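Local coordinates for protein CrmK (Actinoalloteichus sp. WH1-2216-6, PDB 5I1V) that is a covalently flavinylated FAD-dependent oxidase of the berberine-bridge-enzyme-like family that takes part in recycling shunt products during caerulomycin biosynthesis, at residues D239-R253 / W297-A309. Sequence-based numbering, arbitrary orientation.
Sequences DYVRLVSNFLDWQLR and WFLAELNEGVAVA
Phe298 turns its edge onto the face of the Trp250 indole, an edge-to-face pair with ring planes 56° apart and Phe298 CD1 3.4 Å from Trp250 CD2. At the indole's edge, Glu301 CD lies 3.6 Å from Trp250 CD1, its carboxylate nearly perpendicular to the ring. Helix segments 239-253 and 297-303 run roughly antiparallel on the eight-stranded antiparallel sheet, which in relatives of berberine bridge enzyme belongs to the substrate-binding domain; Phe247 and Phe298 both touch its Met280. Broad, flat tryptophan suits this place by meeting an aromatic edge and a carboxylate at once; an alanine here would probably leave a gap against the Phe298 edge and Glu301 without its indole neighbour. Arg253 holds that carboxylate in an end-on salt bridge, NH1 to OE1 on its syn lone pair and NH2 to OE2 at 2.8 Å. Leu302 CD2 lies at the Phe247 ring edge, 3.6 Å from Phe247 CA. Glu304 O and Gly305 CA cover one face of the Arg242 guanidinium; glycine suits a positive phi where a CB would clash with Arg242 NH1. With CG anti to its carbonyl carbon (chi1 -70°), Asn246 suits three partners: OD1 accepts from Arg242 NE, while ND2 donates to Leu302 O almost straight (176°) and to Glu304 O at 2.8 Å. Beyond the type II turn, Ala307 N donates to Asp239 OD1 at 3.1 Å, from above the carboxylate plane.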
loop_
_atom_site.group_PDB
_atom_site.type_symbol
_atom_site.label_atom_id
_atom_site.label_comp_id
_atom_site.label_asym_id
_atom_site.label_seq_id
_atom_site.Cartn_x
_atom_site.Cartn_y
_atom_site.Cartn_z
ATOM N N ASP A 239 4.167 -28.460 -23.215
ATOM C CA ASP A 239 4.923 -27.244 -22.897
ATOM C C ASP A 239 4.847 -26.905 -21.412
ATOM O O ASP A 239 5.857 -26.548 -20.822
ATOM C CB ASP A 239 4.432 -26.028 -23.673
ATOM C CG ASP A 239 4.846 -26.055 -25.126
ATOM O OD1 ASP A 239 5.747 -26.863 -25.480
ATOM O OD2 ASP A 239 4.285 -25.243 -25.904
ATOM N N TYR A 240 3.655 -26.968 -20.827
ATOM C CA TYR A 240 3.561 -26.673 -19.399
ATOM C C TYR A 240 4.500 -27.579 -18.601
ATOM O O TYR A 240 5.279 -27.076 -17.775
ATOM C CB TYR A 240 2.131 -26.800 -18.884
ATOM C CG TYR A 240 2.052 -26.545 -17.396
ATOM C CD1 TYR A 240 1.956 -25.246 -16.908
ATOM C CD2 TYR A 240 2.099 -27.594 -16.479
ATOM C CE1 TYR A 240 1.882 -25.000 -15.560
ATOM C CE2 TYR A 240 2.029 -27.350 -15.110
ATOM C CZ TYR A 240 1.912 -26.042 -14.668
ATOM O OH TYR A 240 1.879 -25.728 -13.322
ATOM N N VAL A 241 4.420 -28.896 -18.836
ATOM C CA VAL A 241 5.219 -29.878 -18.088
ATOM C C VAL A 241 6.716 -29.605 -18.278
ATOM O O VAL A 241 7.492 -29.563 -17.310
ATOM C CB VAL A 241 4.844 -31.357 -18.431
ATOM C CG1 VAL A 241 5.796 -32.353 -17.743
ATOM C CG2 VAL A 241 3.393 -31.668 -18.037
ATOM N N ARG A 242 7.123 -29.321 -19.497
ATOM C CA ARG A 242 8.537 -29.079 -19.743
ATOM C C ARG A 242 9.053 -27.775 -19.085
ATOM O O ARG A 242 10.080 -27.750 -18.404
ATOM C CB ARG A 242 8.797 -29.028 -21.231
ATOM C CG ARG A 242 10.263 -28.811 -21.541
ATOM C CD ARG A 242 11.115 -29.952 -21.052
ATOM N NE ARG A 242 12.524 -29.677 -21.302
ATOM C CZ ARG A 242 13.185 -30.021 -22.408
ATOM N NH1 ARG A 242 12.569 -30.657 -23.405
ATOM N NH2 ARG A 242 14.468 -29.718 -22.522
ATOM N N LEU A 243 8.309 -26.707 -19.296
ATOM C CA LEU A 243 8.610 -25.409 -18.680
ATOM C C LEU A 243 8.783 -25.447 -17.154
ATOM O O LEU A 243 9.781 -24.993 -16.629
ATOM C CB LEU A 243 7.516 -24.409 -19.014
ATOM C CG LEU A 243 7.696 -23.061 -18.316
ATOM C CD1 LEU A 243 9.009 -22.435 -18.749
ATOM C CD2 LEU A 243 6.517 -22.158 -18.604
ATOM N N VAL A 244 7.803 -25.978 -16.450
ATOM C CA VAL A 244 7.929 -26.125 -15.005
ATOM C C VAL A 244 9.093 -27.066 -14.648
ATOM O O VAL A 244 9.812 -26.815 -13.675
ATOM C CB VAL A 244 6.629 -26.659 -14.370
ATOM C CG1 VAL A 244 6.860 -26.987 -12.897
ATOM C CG2 VAL A 244 5.516 -25.657 -14.543
ATOM N N SER A 245 9.241 -28.178 -15.371
ATOM C CA SER A 245 10.390 -29.087 -15.150
ATOM C C SER A 245 11.700 -28.331 -15.306
ATOM O O SER A 245 12.610 -28.481 -14.504
ATOM C CB SER A 245 10.374 -30.284 -16.120
ATOM O OG SER A 245 9.229 -31.058 -15.872
ATOM N N ASN A 246 11.815 -27.531 -16.360
ATOM C CA ASN A 246 13.031 -26.725 -16.557
ATOM C C ASN A 246 13.332 -25.807 -15.393
ATOM O O ASN A 246 14.485 -25.666 -15.009
ATOM C CB ASN A 246 12.969 -25.892 -17.820
ATOM C CG ASN A 246 13.046 -26.747 -19.074
ATOM O OD1 ASN A 246 13.374 -27.929 -18.998
ATOM N ND2 ASN A 246 12.759 -26.156 -20.208
ATOM N N PHE A 247 12.281 -25.146 -14.898
ATOM C CA PHE A 247 12.389 -24.249 -13.733
ATOM C C PHE A 247 12.885 -25.013 -12.517
ATOM O O PHE A 247 13.859 -24.639 -11.901
ATOM C CB PHE A 247 11.028 -23.633 -13.427
ATOM C CG PHE A 247 11.067 -22.606 -12.319
ATOM C CD1 PHE A 247 11.439 -21.306 -12.588
ATOM C CD2 PHE A 247 10.726 -22.939 -11.024
ATOM C CE1 PHE A 247 11.479 -20.340 -11.574
ATOM C CE2 PHE A 247 10.778 -21.988 -9.994
ATOM C CZ PHE A 247 11.133 -20.687 -10.278
ATOM N N LEU A 248 12.227 -26.127 -12.204
ATOM C CA LEU A 248 12.591 -26.910 -11.027
ATOM C C LEU A 248 14.018 -27.429 -11.119
ATOM O O LEU A 248 14.778 -27.341 -10.129
ATOM C CB LEU A 248 11.620 -28.057 -10.791
ATOM C CG LEU A 248 10.164 -27.656 -10.580
ATOM C CD1 LEU A 248 9.286 -28.883 -10.450
ATOM C CD2 LEU A 248 9.981 -26.746 -9.394
ATOM N N ASP A 249 14.418 -27.908 -12.297
ATOM C CA ASP A 249 15.778 -28.472 -12.446
ATOM C C ASP A 249 16.799 -27.412 -12.234
ATOM O O ASP A 249 17.785 -27.633 -11.543
ATOM C CB ASP A 249 16.027 -29.081 -13.846
ATOM C CG ASP A 249 15.185 -30.312 -14.112
ATOM O OD1 ASP A 249 14.746 -30.964 -13.132
ATOM O OD2 ASP A 249 14.931 -30.619 -15.314
ATOM N N TRP A 250 16.596 -26.256 -12.853
ATOM C CA TRP A 250 17.541 -25.166 -12.685
ATOM C C TRP A 250 17.590 -24.752 -11.194
ATOM O O TRP A 250 18.671 -24.571 -10.659
ATOM C CB TRP A 250 17.205 -23.958 -13.575
ATOM C CG TRP A 250 18.235 -22.902 -13.569
ATOM C CD1 TRP A 250 19.262 -22.737 -14.463
ATOM C CD2 TRP A 250 18.417 -21.884 -12.563
ATOM N NE1 TRP A 250 20.047 -21.655 -14.091
ATOM C CE2 TRP A 250 19.550 -21.130 -12.925
ATOM C CE3 TRP A 250 17.712 -21.522 -11.414
ATOM C CZ2 TRP A 250 19.998 -20.033 -12.167
ATOM C CZ3 TRP A 250 18.182 -20.443 -10.649
ATOM C CH2 TRP A 250 19.294 -19.719 -11.032
ATOM N N GLN A 251 16.441 -24.631 -10.531
ATOM C CA GLN A 251 16.442 -24.193 -9.122
ATOM C C GLN A 251 17.143 -25.222 -8.226
ATOM O O GLN A 251 17.926 -24.852 -7.326
ATOM C CB GLN A 251 15.029 -23.962 -8.622
ATOM C CG GLN A 251 14.295 -22.826 -9.291
ATOM C CD GLN A 251 14.951 -21.466 -9.045
ATOM O OE1 GLN A 251 15.743 -21.283 -8.099
ATOM N NE2 GLN A 251 14.584 -20.486 -9.877
ATOM N N LEU A 252 16.913 -26.511 -8.483
ATOM C CA LEU A 252 17.531 -27.550 -7.671
ATOM C C LEU A 252 19.024 -27.765 -7.922
ATOM O O LEU A 252 19.705 -28.360 -7.099
ATOM C CB LEU A 252 16.778 -28.854 -7.765
ATOM C CG LEU A 252 15.358 -28.767 -7.203
ATOM C CD1 LEU A 252 14.513 -29.838 -7.867
ATOM C CD2 LEU A 252 15.316 -28.867 -5.690
ATOM N N ARG A 253 19.539 -27.225 -9.014
ATOM C CA ARG A 253 20.987 -27.142 -9.226
ATOM C C ARG A 253 21.583 -25.882 -8.653
ATOM O O ARG A 253 22.800 -25.756 -8.614
ATOM C CB ARG A 253 21.326 -27.179 -10.725
ATOM C CG ARG A 253 21.316 -28.582 -11.294
ATOM C CD ARG A 253 21.043 -28.600 -12.796
ATOM N NE ARG A 253 21.512 -27.389 -13.455
ATOM C CZ ARG A 253 20.853 -26.741 -14.418
ATOM N NH1 ARG A 253 19.683 -27.176 -14.880
ATOM N NH2 ARG A 253 21.378 -25.630 -14.919
ATOM N N TRP A 297 21.232 -16.586 -19.150
ATOM C CA TRP A 297 21.422 -18.043 -19.112
ATOM C C TRP A 297 20.240 -18.718 -18.491
ATOM O O TRP A 297 19.772 -19.755 -18.982
ATOM C CB TRP A 297 22.679 -18.470 -18.334
ATOM C CG TRP A 297 23.943 -18.037 -18.971
ATOM C CD1 TRP A 297 24.145 -17.753 -20.306
ATOM C CD2 TRP A 297 25.196 -17.835 -18.318
ATOM N NE1 TRP A 297 25.450 -17.360 -20.503
ATOM C CE2 TRP A 297 26.117 -17.405 -19.303
ATOM C CE3 TRP A 297 25.637 -17.976 -16.995
ATOM C CZ2 TRP A 297 27.457 -17.109 -18.998
ATOM C CZ3 TRP A 297 26.968 -17.662 -16.687
ATOM C CH2 TRP A 297 27.864 -17.257 -17.688
ATOM N N PHE A 298 19.754 -18.123 -17.401
ATOM C CA PHE A 298 18.611 -18.681 -16.709
ATOM C C PHE A 298 17.378 -18.635 -17.620
ATOM O O PHE A 298 16.723 -19.640 -17.813
ATOM C CB PHE A 298 18.392 -17.946 -15.371
ATOM C CG PHE A 298 17.054 -18.205 -14.745
ATOM C CD1 PHE A 298 16.752 -19.451 -14.269
ATOM C CD2 PHE A 298 16.111 -17.167 -14.588
ATOM C CE1 PHE A 298 15.507 -19.707 -13.691
ATOM C CE2 PHE A 298 14.885 -17.408 -13.995
ATOM C CZ PHE A 298 14.581 -18.679 -13.551
ATOM N N LEU A 299 17.100 -17.479 -18.215
ATOM C CA LEU A 299 15.934 -17.321 -19.064
ATOM C C LEU A 299 15.993 -18.285 -20.291
ATOM O O LEU A 299 14.984 -18.841 -20.690
ATOM C CB LEU A 299 15.788 -15.871 -19.514
ATOM C CG LEU A 299 15.490 -14.838 -18.412
ATOM C CD1 LEU A 299 15.521 -13.456 -19.023
ATOM C CD2 LEU A 299 14.145 -15.102 -17.737
ATOM N N ALA A 300 17.181 -18.509 -20.838
ATOM C CA ALA A 300 17.343 -19.481 -21.943
ATOM C C ALA A 300 17.039 -20.914 -21.507
ATOM O O ALA A 300 16.381 -21.656 -22.250
ATOM C CB ALA A 300 18.746 -19.402 -22.533
ATOM N N GLU A 301 17.484 -21.324 -20.322
ATOM C CA GLU A 301 17.209 -22.699 -19.875
ATOM C C GLU A 301 15.720 -22.963 -19.719
ATOM O O GLU A 301 15.230 -24.053 -20.044
ATOM C CB GLU A 301 17.871 -23.040 -18.545
ATOM C CG GLU A 301 19.369 -23.254 -18.614
ATOM C CD GLU A 301 19.884 -24.335 -17.670
ATOM O OE1 GLU A 301 19.101 -25.187 -17.167
ATOM O OE2 GLU A 301 21.110 -24.338 -17.435
ATOM N N LEU A 302 14.987 -21.976 -19.212
ATOM C CA LEU A 302 13.544 -22.137 -19.078
ATOM C C LEU A 302 12.883 -22.494 -20.364
ATOM O O LEU A 302 11.905 -23.232 -20.363
ATOM C CB LEU A 302 12.880 -20.852 -18.601
ATOM C CG LEU A 302 13.085 -20.503 -17.139
ATOM C CD1 LEU A 302 12.090 -19.405 -16.777
ATOM C CD2 LEU A 302 12.888 -21.706 -16.252
ATOM N N ASN A 303 13.376 -21.918 -21.451
ATOM C CA ASN A 303 12.791 -22.130 -22.770
ATOM C C ASN A 303 13.200 -23.380 -23.515
ATOM O O ASN A 303 12.639 -23.657 -24.569
ATOM C CB ASN A 303 13.179 -20.999 -23.691
ATOM C CG ASN A 303 12.641 -19.685 -23.235
ATOM O OD1 ASN A 303 11.538 -19.610 -22.667
ATOM N ND2 ASN A 303 13.402 -18.623 -23.506
ATOM N N GLU A 304 14.190 -24.119 -23.060
ATOM C CA GLU A 304 14.647 -25.178 -23.929
ATOM C C GLU A 304 13.614 -26.336 -23.985
ATOM O O GLU A 304 13.096 -26.791 -22.963
ATOM C CB GLU A 304 16.126 -25.562 -23.697
ATOM C CG GLU A 304 16.554 -26.159 -22.375
ATOM C CD GLU A 304 18.055 -25.934 -22.056
ATOM O OE1 GLU A 304 18.708 -25.074 -22.697
ATOM O OE2 GLU A 304 18.602 -26.607 -21.146
ATOM N N GLY A 305 13.234 -26.713 -25.213
ATOM C CA GLY A 305 12.199 -27.727 -25.446
ATOM C C GLY A 305 10.761 -27.242 -25.316
ATOM O O GLY A 305 9.844 -28.049 -25.327
ATOM N N VAL A 306 10.561 -25.926 -25.195
ATOM C CA VAL A 306 9.251 -25.342 -24.892
ATOM C C VAL A 306 8.836 -24.531 -26.112
ATOM O O VAL A 306 9.544 -23.610 -26.504
ATOM C CB VAL A 306 9.359 -24.393 -23.653
ATOM C CG1 VAL A 306 8.060 -23.630 -23.404
ATOM C CG2 VAL A 306 9.756 -25.193 -22.432
ATOM N N ALA A 307 7.699 -24.867 -26.715
ATOM C CA ALA A 307 7.288 -24.223 -27.963
ATOM C C ALA A 307 6.841 -22.764 -27.774
ATOM O O ALA A 307 7.234 -21.922 -28.558
ATOM C CB ALA A 307 6.199 -25.040 -28.676
ATOM N N VAL A 308 6.055 -22.465 -26.729
ATOM C CA VAL A 308 5.548 -21.083 -26.484
ATOM C C VAL A 308 6.710 -20.151 -26.210
ATOM O O VAL A 308 7.494 -20.423 -25.302
ATOM C CB VAL A 308 4.660 -20.930 -25.221
ATOM C CG1 VAL A 308 3.806 -19.674 -25.334
ATOM C CG2 VAL A 308 3.803 -22.138 -24.963
ATOM N N ALA A 309 6.815 -19.052 -26.948
ATOM C CA ALA A 309 7.841 -18.038 -26.663
ATOM C C ALA A 309 7.227 -17.131 -25.617
ATOM O O ALA A 309 6.067 -16.752 -25.760
ATOM C CB ALA A 309 8.156 -17.228 -27.904
HETATM O O HOH W 1 16.031 -28.651 -20.641
HETATM O O HOH W 2 16.724 -26.552 -16.540
#